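Ralf, proline/betaine transporter (Legionella pneumophila, PDB 4D7Q) probably acts as a guanine nucleotide exchange factor, here in a chimera that joins a Legionella Sec7 domain to a Rickettsia capping domain. Local coordinates at residues K41-P44 with N45-I48; S70-A73 with E74-Q77; G90-F93 with V94-L97. The protein carries 2 engineered substitutions. All blocks are in the same frame, centred on the assembly; numbering follows the deposited sequence.

Interaction 1: K41-P44 with N45-I48; sequences KISP and NEEI
S43 and E46 show how a helix start can join side chain to side chain. S43 occupies the N-cap position of helix 44-54 in the Sec7 part of the chimera, yet its hydroxyl makes no capping bond to the backbone. Instead S43 OG donates to E46 OE1 at 2.8 Å, reaching the carboxylate on its syn side, 28° out of its plane. With OG anti to the backbone N (chi1 -164°), the hydroxyl is swung toward the helix, and the bend of E46 at chi2 brings its carboxylate back to meet it. Water extends the arrangement: one molecule receives N45 N at 3.3 Å and donates to S43 OG, while another donates to both S43 O and E47 OE2, each at 2.7 Å. E47, bent at chi2, crosses I42 at about a right angle, with I42 CG2 3.5 Å from E47 CG. The helical backbone bond from I48 N to P44 O, 3.0 Å, belongs to the same turn. I42 and E47 also lean on C37 of helix 26-40 and I11 of helix 9-13, while buried I48 touches I30 and I33 of helix 26-40 and V78 of helix 73-84.

Interaction 2: S70-A73 with E74-Q77; sequences SPEA and ENQQ
The amide of N75 has S70 over one of its flat faces, S70 CB standing 3.6 Å from N75 CG, while its nitrogen end runs in beside E72, N75 ND2 coming within 3.2 Å of E72 CB. This is the N-terminal turn of helix 73-84 in the Sec7 part of the chimera, with E72 at the N-cap, and it illustrates how a side chain from inside the first turn can reach back to the residue that starts it. N75 CG lies anti to its own carbonyl carbon (chi1 -45°), which turns the amide back along the incoming loop. N75 ND2 donates to E72 O at 3.3 Å, a bent approach from above the carbonyl, 42° out of its plane and therefore not on a lone pair. The same E72 O takes the much straighter helical bond from Q76 N at 3.1 Å, so one carbonyl serves two donors. A second partner of N75 ND2 is a glycerol, probably left from crystallisation.

The E72 and N75 side chains run side by side and point the same way, their carboxylate and amide planes 66° apart. The E72 carboxylate, however, finds its partner beyond the turn, in a salt bridge to R305 of the Rickettsia-derived part, a contact between the two fused parts that is not to be read as natural. S70 OG is hydrogen-bonded to D66 O; the E74 carboxylate has a hydrogen bond to Y67 and a salt bridge to K34.

Q76 lays its aliphatic chain against the loop, with Q76 CG 3.7 Å from P71 O, and both P71 and Q76 touch R115 of helix 110-127. The next helical bond joins Q77 N to A73 O at 2.9 Å, and Q77 CG lies alongside the same A73 O at 3.4 Å.

Interaction 3: G90-F93 with V94-L97; sequences GQSF and VEGL. With GOL (glycerol), chain F.
Q91 and S92 are extended, at F93 the chain turns helical to begin helix 93-102 of the Sec7 part, and two helical bonds follow at once, G96 N to S92 O and L97 N to F93 O, both 3.0 Å long. S92 and E95 close this start as a capping box, the reciprocal pairing in which each side chain caps the other's backbone. S92 OG sits between its backbone N and carbonyl carbon, the crowded position (chi1 84°), and from there accepts E95 N at 3.1 Å. In return S92 N donates to E95 OE1 at 3.0 Å, almost straight at 175°, meeting the carboxylate on its anti side. The extended E95 chain passes close to the hydroxyl, with S92 OG 3.2 Å from E95 CG. S92 OG is also hydrogen-bonded to the carboxylate of E192 in helix 183-195, its strongest polar partner, so the cap is linked to a neighbouring helix.

The buried face of the turn is apolar. F93 stacks edge-to-face with Y124 of helix 110-127, and its ring and L97 both touch helix 135-152; between themselves they meet loosely, F93 CE2 to L97 CD2 at 4.2 Å. Two amides of the helix start are taken by a glycerol, probably from the crystallisation liquor, which also bonds to E192 and F185: F93 N donates to glycerol O1 at 2.8 Å, and V94 N to glycerol O2 at 3.2 Å.

All three interactions are helix starts in the Sec7 part, solved with different chemistry. Interactions 1 and 2 lie at the surface, 14 Å apart between centres, and touch through a weak bond from N45 ND2 to Q77 OE1 that joins helices 44-54 and 73-84. Interaction 3, partly buried, opens helix 93-102 about 25 Å from interaction 2 between centres. Only there does the N-cap side chain bond to the helix backbone; interaction 1 pairs a hydroxyl with a carboxylate, interaction 2 has an amide reaching back to a carbonyl. Interaction 2 also reaches the Rickettsia-derived part through a salt bridge, whereas interaction 3 sets aromatic and aliphatic groups against neighbouring helices.

Interaction 1: K41-P44 with N45-I48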
loop_
_atom_site.group_PDB
_atom_site.type_symbol
_atom_site.label_atom_id
_atom_site.label_comp_id
_atom_site.label_asym_id
_atom_site.label_seq_id
_atom_site.Cartn_x
_atom_site.Cartn_y
_atom_site.Cartn_z
ATOM N N LYS A 41 14.163 27.563 -9.096
ATOM C CA LYS A 41 13.343 28.188 -8.040
ATOM C C LYS A 41 11.835 27.886 -8.165
ATOM O O LYS A 41 10.994 28.791 -8.157
ATOM C CB LYS A 41 13.660 29.701 -7.931
ATOM C CG LYS A 41 15.135 29.977 -7.629
ATOM C CD LYS A 41 15.492 31.463 -7.648
ATOM C CE LYS A 41 15.961 31.977 -9.000
ATOM N NZ LYS A 41 14.829 32.255 -9.925
ATOM N N ILE A 42 11.524 26.582 -8.302
ATOM C CA ILE A 42 10.183 26.021 -8.486
ATOM C C ILE A 42 9.876 25.123 -7.268
ATOM O O ILE A 42 10.765 24.398 -6.810
ATOM C CB ILE A 42 10.144 25.187 -9.807
ATOM C CG1 ILE A 42 10.713 25.947 -11.011
ATOM C CG2 ILE A 42 8.736 24.682 -10.112
ATOM C CD1 ILE A 42 11.257 24.986 -12.102
ATOM N N SER A 43 8.638 25.168 -6.763
ATOM C CA SER A 43 8.177 24.344 -5.636
ATOM C C SER A 43 8.068 22.857 -6.077
ATOM O O SER A 43 7.300 22.549 -6.995
ATOM C CB SER A 43 6.863 24.882 -5.078
ATOM O OG SER A 43 6.628 24.312 -3.802
ATOM N N PRO A 44 8.937 21.964 -5.527
ATOM C CA PRO A 44 9.016 20.588 -6.050
ATOM C C PRO A 44 7.861 19.618 -5.834
ATOM O O PRO A 44 7.651 18.777 -6.700
ATOM C CB PRO A 44 10.312 20.049 -5.441
ATOM C CG PRO A 44 10.472 20.821 -4.173
ATOM C CD PRO A 44 9.981 22.201 -4.501
ATOM N N ASN A 45 7.166 19.670 -4.694
ATOM C CA ASN A 45 6.086 18.709 -4.425
ATOM C C ASN A 45 4.959 18.759 -5.456
ATOM O O ASN A 45 4.514 17.706 -5.924
ATOM C CB ASN A 45 5.561 18.850 -3.017
ATOM C CG ASN A 45 6.618 18.573 -2.001
ATOM O OD1 ASN A 45 7.608 17.868 -2.264
ATOM N ND2 ASN A 45 6.462 19.187 -0.852
ATOM N N GLU A 46 4.566 19.983 -5.848
ATOM C CA GLU A 46 3.545 20.234 -6.863
ATOM C C GLU A 46 3.995 19.747 -8.236
ATOM O O GLU A 46 3.183 19.177 -8.962
ATOM C CB GLU A 46 3.133 21.718 -6.896
ATOM C CG GLU A 46 2.478 22.185 -5.595
ATOM C CD GLU A 46 3.420 22.628 -4.483
ATOM O OE1 GLU A 46 4.659 22.550 -4.664
ATOM O OE2 GLU A 46 2.912 23.058 -3.424
ATOM N N GLU A 47 5.297 19.911 -8.569
ATOM C CA GLU A 47 5.837 19.450 -9.850
ATOM C C GLU A 47 5.816 17.941 -9.969
ATOM O O GLU A 47 5.414 17.424 -11.010
ATOM C CB GLU A 47 7.252 19.989 -10.106
ATOM C CG GLU A 47 7.321 21.500 -10.292
ATOM C CD GLU A 47 6.508 22.096 -11.425
ATOM O OE1 GLU A 47 6.432 21.480 -12.512
ATOM O OE2 GLU A 47 5.930 23.184 -11.215
ATOM N N ILE A 48 6.244 17.223 -8.909
ATOM C CA ILE A 48 6.247 15.748 -8.900
ATOM C C ILE A 48 4.805 15.256 -9.070
ATOM O O ILE A 48 4.543 14.401 -9.930
ATOM C CB ILE A 48 6.893 15.196 -7.612
ATOM C CG1 ILE A 48 8.369 15.651 -7.482
ATOM C CG2 ILE A 48 6.760 13.667 -7.557
ATOM C CD1 ILE A 48 9.029 15.463 -6.058
HETATM O O HOH W 1 5.631 23.949 -8.671
HETATM O O HOH W 2 7.364 21.747 -2.149
#

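Interaction 2: S70-A73 with E74-Q77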
loop_
_atom_site.group_PDB
_atom_site.type_symbol
_atom_site.label_atom_id
_atom_site.label_comp_id
_atom_site.label_asym_id
_atom_site.label_seq_id
_atom_site.Cartn_x
_atom_site.Cartn_y
_atom_site.Cartn_z
ATOM N N SER A 70 3.948 6.059 0.015
ATOM C CA SER A 70 5.063 5.810 0.928
ATOM C C SER A 70 5.013 6.693 2.192
ATOM O O SER A 70 4.289 7.694 2.197
ATOM C CB SER A 70 6.400 5.899 0.196
ATOM O OG SER A 70 6.578 4.746 -0.601
ATOM N N PRO A 71 5.708 6.288 3.286
ATOM C CA PRO A 71 5.559 7.005 4.573
ATOM C C PRO A 71 6.314 8.302 4.816
ATOM O O PRO A 71 5.962 9.009 5.757
ATOM C CB PRO A 71 6.008 5.970 5.594
ATOM C CG PRO A 71 6.982 5.123 4.870
ATOM C CD PRO A 71 6.521 5.058 3.454
ATOM N N GLU A 72 7.382 8.581 4.066
ATOM C CA GLU A 72 8.192 9.786 4.330
ATOM C C GLU A 72 7.503 11.088 3.999
ATOM O O GLU A 72 6.599 11.111 3.159
ATOM C CB GLU A 72 9.583 9.658 3.733
ATOM C CG GLU A 72 10.279 8.459 4.364
ATOM C CD GLU A 72 11.604 8.027 3.789
ATOM O OE1 GLU A 72 12.296 8.863 3.163
ATOM O OE2 GLU A 72 11.966 6.846 3.997
ATOM N N ALA A 73 7.888 12.159 4.717
ATOM C CA ALA A 73 7.339 13.508 4.628
ATOM C C ALA A 73 7.126 13.973 3.190
ATOM O O ALA A 73 6.022 14.383 2.844
ATOM C CB ALA A 73 8.232 14.495 5.406
ATOM N N GLU A 74 8.157 13.846 2.339
ATOM C CA GLU A 74 8.107 14.217 0.927
ATOM C C GLU A 74 6.977 13.480 0.191
ATOM O O GLU A 74 6.174 14.135 -0.460
ATOM C CB GLU A 74 9.453 13.918 0.263
ATOM C CG GLU A 74 9.535 14.251 -1.217
ATOM C CD GLU A 74 10.873 13.839 -1.802
ATOM O OE1 GLU A 74 11.881 14.501 -1.468
ATOM O OE2 GLU A 74 10.933 12.803 -2.504
ATOM N N ASN A 75 6.930 12.161 0.303
ATOM C CA ASN A 75 5.889 11.359 -0.312
ATOM C C ASN A 75 4.484 11.821 0.082
ATOM O O ASN A 75 3.620 11.981 -0.741
ATOM C CB ASN A 75 6.019 9.875 0.028
ATOM C CG ASN A 75 7.409 9.344 -0.085
ATOM O OD1 ASN A 75 7.878 9.186 -1.157
ATOM N ND2 ASN A 75 8.066 9.142 0.994
ATOM N N GLN A 76 4.295 12.017 1.368
ATOM C CA GLN A 76 3.021 12.443 1.950
ATOM C C GLN A 76 2.623 13.789 1.424
ATOM O O GLN A 76 1.457 13.980 1.098
ATOM C CB GLN A 76 3.108 12.479 3.484
ATOM C CG GLN A 76 3.364 11.103 4.066
ATOM C CD GLN A 76 2.762 10.998 5.429
ATOM O OE1 GLN A 76 3.288 11.566 6.408
ATOM N NE2 GLN A 76 1.606 10.324 5.496
ATOM N N GLN A 77 3.602 14.720 1.301
ATOM C CA GLN A 77 3.354 16.064 0.814
ATOM C C GLN A 77 3.025 16.019 -0.673
ATOM O O GLN A 77 2.131 16.740 -1.122
ATOM C CB GLN A 77 4.540 16.987 1.100
ATOM C CG GLN A 77 4.664 17.440 2.562
ATOM C CD GLN A 77 6.067 17.908 2.878
ATOM O OE1 GLN A 77 6.949 17.995 2.010
ATOM N NE2 GLN A 77 6.316 18.213 4.135
#

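Interaction 3: G90-F93 with V94-L97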
loop_
_atom_site.group_PDB
_atom_site.type_symbol
_atom_site.label_atom_id
_atom_site.label_comp_id
_atom_site.label_asym_id
_atom_site.label_seq_id
_atom_site.Cartn_x
_atom_site.Cartn_y
_atom_site.Cartn_z
ATOM N N GLY A 90 -19.044 18.168 -6.447
ATOM C CA GLY A 90 -20.242 17.755 -7.175
ATOM C C GLY A 90 -20.293 16.292 -7.591
ATOM O O GLY A 90 -21.300 15.862 -8.152
ATOM N N GLN A 91 -19.216 15.538 -7.344
ATOM C CA GLN A 91 -19.103 14.109 -7.614
ATOM C C GLN A 91 -19.723 13.357 -6.452
ATOM O O GLN A 91 -19.577 13.760 -5.339
ATOM C CB GLN A 91 -17.628 13.684 -7.752
ATOM C CG GLN A 91 -16.976 13.843 -9.110
ATOM C CD GLN A 91 -15.899 12.825 -9.441
ATOM O OE1 GLN A 91 -14.820 12.829 -8.883
ATOM N NE2 GLN A 91 -16.184 11.978 -10.397
ATOM N N SER A 92 -20.400 12.260 -6.720
ATOM C CA SER A 92 -20.936 11.420 -5.685
ATOM C C SER A 92 -19.793 10.709 -4.965
ATOM O O SER A 92 -18.726 10.669 -5.465
ATOM C CB SER A 92 -21.915 10.434 -6.263
ATOM O OG SER A 92 -21.277 9.337 -6.761
ATOM N N PHE A 93 -20.051 10.199 -3.780
ATOM C CA PHE A 93 -19.012 9.584 -2.996
ATOM C C PHE A 93 -18.432 8.395 -3.767
ATOM O O PHE A 93 -17.279 8.298 -3.943
ATOM C CB PHE A 93 -19.499 9.172 -1.608
ATOM C CG PHE A 93 -18.466 8.470 -0.806
ATOM C CD1 PHE A 93 -17.564 9.168 -0.072
ATOM C CD2 PHE A 93 -18.385 7.121 -0.804
ATOM C CE1 PHE A 93 -16.594 8.532 0.645
ATOM C CE2 PHE A 93 -17.415 6.475 -0.098
ATOM C CZ PHE A 93 -16.522 7.177 0.637
ATOM N N VAL A 94 -19.297 7.535 -4.248
ATOM C CA VAL A 94 -18.912 6.336 -5.013
ATOM C C VAL A 94 -18.145 6.720 -6.305
ATOM O O VAL A 94 -17.097 6.129 -6.568
ATOM C CB VAL A 94 -20.129 5.393 -5.273
ATOM C CG1 VAL A 94 -19.750 4.207 -6.172
ATOM C CG2 VAL A 94 -20.721 4.888 -3.967
ATOM N N GLU A 95 -18.625 7.738 -7.068
ATOM C CA GLU A 95 -17.939 8.200 -8.298
ATOM C C GLU A 95 -16.517 8.678 -7.984
ATOM O O GLU A 95 -15.596 8.339 -8.711
ATOM C CB GLU A 95 -18.681 9.375 -8.984
ATOM C CG GLU A 95 -20.008 9.048 -9.641
ATOM C CD GLU A 95 -20.782 10.245 -10.182
ATOM O OE1 GLU A 95 -20.715 11.348 -9.584
ATOM O OE2 GLU A 95 -21.497 10.059 -11.194
ATOM N N GLY A 96 -16.379 9.519 -6.955
ATOM C CA GLY A 96 -15.102 10.089 -6.526
ATOM C C GLY A 96 -14.116 9.025 -6.108
ATOM O O GLY A 96 -12.967 9.032 -6.551
ATOM N N LEU A 97 -14.585 8.073 -5.285
ATOM C CA LEU A 97 -13.749 6.980 -4.810
ATOM C C LEU A 97 -13.324 6.076 -5.966
ATOM O O LEU A 97 -12.157 5.729 -6.046
ATOM C CB LEU A 97 -14.435 6.190 -3.673
ATOM C CG LEU A 97 -13.725 4.913 -3.181
ATOM C CD1 LEU A 97 -12.437 5.253 -2.417
ATOM C CD2 LEU A 97 -14.630 4.136 -2.279
HETATM C C1 GOL F . -23.249 10.101 -3.197
HETATM O O1 GOL F . -22.408 10.886 -2.416
HETATM C C2 GOL F . -22.999 8.652 -2.852
HETATM O O2 GOL F . -22.459 7.922 -3.911
HETATM C C3 GOL F . -24.242 7.987 -2.323
HETATM O O3 GOL F . -24.979 8.861 -1.531
#